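Local coordinates for membrane-fusion protein (Streptococcus pneumoniae, PDB 5XU0), which probably serves as the membrane fusion protein of a MacAB-like efflux pump, assembling with further copies of itself into a channel, at residues Lys180-Glu185 and Gly236-Tyr241. The protein carries 2 engineered substitutions. Numbering follows the deposited sequence.
Sequences KGELSE and GSKYPY
Gly181 and Tyr241 exchange two backbone hydrogen bonds, Gly181 N to Tyr241 O (3.0 Å) and Tyr241 N to Gly181 O (2.9 Å); the two reciprocal bonds, nearly straight at 165°, make this an antiparallel hydrogen-bonded pair. Two residues along, Leu183 and Tyr239 form the next such pair: Tyr239 N bonds Leu183 O, whereas the return bond from Leu183 N is weak, bent to 130°. Glu182 and Pro240 form the non-hydrogen-bonded pair between the other two.

Tyr241 can be followed outward. Its CB lies against Leu183 CG and CD1. With chi1 at 81°, CG sits between the backbone N and the carbonyl carbon, and this turns the ring back across the partner strand. CD1 then touches Leu183 CD2 (3.4 Å) and the Gly181 carbonyl. CE1 reaches Gly181 N and CA (both 3.3 Å), and CZ also nears that N. Gly181 N lies 3.2 Å above one face of the ring, offset toward the rim. At the tip, OH is hydrogen-bonded to Ser6 O on strand 3-10.

Beyond the strand end, Ser184 OG N-caps helix 185-190 by bonding Asn187 N. The extended Glu185 side chain ends with OE2 accepting Ser237 N (2.9 Å) through its anti lone pair; Ser257 of the second subunit also bonds this oxygen. Tyr239 OH likewise bonds Gln254 O of that subunit, so this end borders a subunit interface. The pairing joins neighbouring strands 178-183 and 239-246 of a closed six-stranded antiparallel beta-barrel, consistent with the beta-barrel domain of membrane fusion proteins.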
loop_
_atom_site.group_PDB
_atom_site.type_symbol
_atom_site.label_atom_id
_atom_site.label_comp_id
_atom_site.label_asym_id
_atom_site.label_seq_id
_atom_site.Cartn_x
_atom_site.Cartn_y
_atom_site.Cartn_z
ATOM N N LYS B 180 -35.378 5.796 -6.802
ATOM C CA LYS B 180 -34.587 7.017 -6.742
ATOM C C LYS B 180 -34.252 7.533 -8.131
ATOM O O LYS B 180 -34.340 6.817 -9.134
ATOM C CB LYS B 180 -33.287 6.841 -5.946
ATOM C CG LYS B 180 -33.264 5.733 -4.908
ATOM C CD LYS B 180 -31.910 5.739 -4.223
ATOM C CE LYS B 180 -31.944 4.986 -2.906
ATOM N NZ LYS B 180 -30.624 4.994 -2.229
ATOM N N GLY B 181 -33.847 8.796 -8.158
ATOM C CA GLY B 181 -33.304 9.388 -9.362
ATOM C C GLY B 181 -32.781 10.775 -9.060
ATOM O O GLY B 181 -32.389 11.068 -7.930
ATOM N N GLU B 182 -32.793 11.641 -10.072
ATOM C CA GLU B 182 -32.364 13.024 -9.898
ATOM C C GLU B 182 -33.411 13.980 -10.458
ATOM O O GLU B 182 -34.314 13.595 -11.204
ATOM C CB GLU B 182 -31.009 13.288 -10.567
ATOM C CG GLU B 182 -29.838 12.568 -9.933
ATOM C CD GLU B 182 -28.549 12.818 -10.689
ATOM O OE1 GLU B 182 -28.616 13.391 -11.798
ATOM O OE2 GLU B 182 -27.470 12.448 -10.178
ATOM N N LEU B 183 -33.249 15.252 -10.093
ATOM C CA LEU B 183 -34.168 16.342 -10.388
ATOM C C LEU B 183 -33.419 17.529 -10.972
ATOM O O LEU B 183 -32.298 17.840 -10.548
ATOM C CB LEU B 183 -34.919 16.799 -9.122
ATOM C CG LEU B 183 -35.637 15.759 -8.274
ATOM C CD1 LEU B 183 -36.423 16.456 -7.165
ATOM C CD2 LEU B 183 -36.564 14.933 -9.160
ATOM N N SER B 184 -34.053 18.188 -11.942
ATOM C CA SER B 184 -33.527 19.427 -12.486
ATOM C C SER B 184 -33.526 20.523 -11.423
ATOM O O SER B 184 -34.154 20.405 -10.365
ATOM C CB SER B 184 -34.362 19.885 -13.681
ATOM O OG SER B 184 -35.647 20.329 -13.266
ATOM N N GLU B 185 -32.810 21.608 -11.721
ATOM C CA GLU B 185 -32.942 22.813 -10.910
ATOM C C GLU B 185 -34.384 23.306 -10.913
ATOM O O GLU B 185 -34.868 23.846 -9.910
ATOM C CB GLU B 185 -31.993 23.900 -11.421
ATOM C CG GLU B 185 -30.555 23.437 -11.593
ATOM C CD GLU B 185 -29.617 24.556 -12.013
ATOM O OE1 GLU B 185 -29.989 25.739 -11.859
ATOM O OE2 GLU B 185 -28.504 24.251 -12.497
ATOM N N GLY B 236 -27.510 22.472 -16.537
ATOM C CA GLY B 236 -28.260 22.328 -15.306
ATOM C C GLY B 236 -27.668 21.275 -14.390
ATOM O O GLY B 236 -27.269 20.202 -14.851
ATOM N N SER B 237 -27.588 21.570 -13.096
ATOM C CA SER B 237 -27.142 20.582 -12.126
ATOM C C SER B 237 -28.332 19.762 -11.634
ATOM O O SER B 237 -29.486 20.192 -11.706
ATOM C CB SER B 237 -26.421 21.250 -10.951
ATOM O OG SER B 237 -27.265 22.165 -10.277
ATOM N N LYS B 238 -28.037 18.566 -11.131
ATOM C CA LYS B 238 -29.053 17.563 -10.837
ATOM C C LYS B 238 -28.979 17.153 -9.373
ATOM O O LYS B 238 -27.891 16.887 -8.852
ATOM C CB LYS B 238 -28.878 16.348 -11.751
ATOM C CG LYS B 238 -29.066 16.674 -13.232
ATOM C CD LYS B 238 -30.518 16.493 -13.661
ATOM C CE LYS B 238 -30.961 17.556 -14.663
ATOM N NZ LYS B 238 -29.832 18.103 -15.463
ATOM N N TYR B 239 -30.143 17.093 -8.717
ATOM C CA TYR B 239 -30.236 16.830 -7.287
ATOM C C TYR B 239 -30.927 15.501 -7.034
ATOM O O TYR B 239 -32.038 15.293 -7.531
ATOM C CB TYR B 239 -31.014 17.951 -6.589
ATOM C CG TYR B 239 -30.499 19.335 -6.894
ATOM C CD1 TYR B 239 -29.604 19.962 -6.041
ATOM C CD2 TYR B 239 -30.907 20.015 -8.034
ATOM C CE1 TYR B 239 -29.129 21.225 -6.314
ATOM C CE2 TYR B 239 -30.434 21.280 -8.316
ATOM C CZ TYR B 239 -29.547 21.881 -7.452
ATOM O OH TYR B 239 -29.074 23.144 -7.726
ATOM N N PRO B 240 -30.340 14.594 -6.257
ATOM C CA PRO B 240 -30.963 13.277 -6.071
ATOM C C PRO B 240 -32.213 13.337 -5.202
ATOM O O PRO B 240 -32.289 14.094 -4.232
ATOM C CB PRO B 240 -29.857 12.460 -5.393
ATOM C CG PRO B 240 -29.032 13.469 -4.680
ATOM C CD PRO B 240 -29.075 14.723 -5.512
ATOM N N TYR B 241 -33.204 12.525 -5.573
ATOM C CA TYR B 241 -34.438 12.344 -4.818
ATOM C C TYR B 241 -34.680 10.855 -4.622
ATOM O O TYR B 241 -34.278 10.025 -5.454
ATOM C CB TYR B 241 -35.657 12.940 -5.536
ATOM C CG TYR B 241 -36.188 12.001 -6.593
ATOM C CD1 TYR B 241 -35.603 11.959 -7.840
ATOM C CD2 TYR B 241 -37.251 11.141 -6.342
ATOM C CE1 TYR B 241 -36.050 11.104 -8.815
ATOM C CE2 TYR B 241 -37.705 10.269 -7.318
ATOM C CZ TYR B 241 -37.096 10.256 -8.557
ATOM O OH TYR B 241 -37.533 9.408 -9.546
#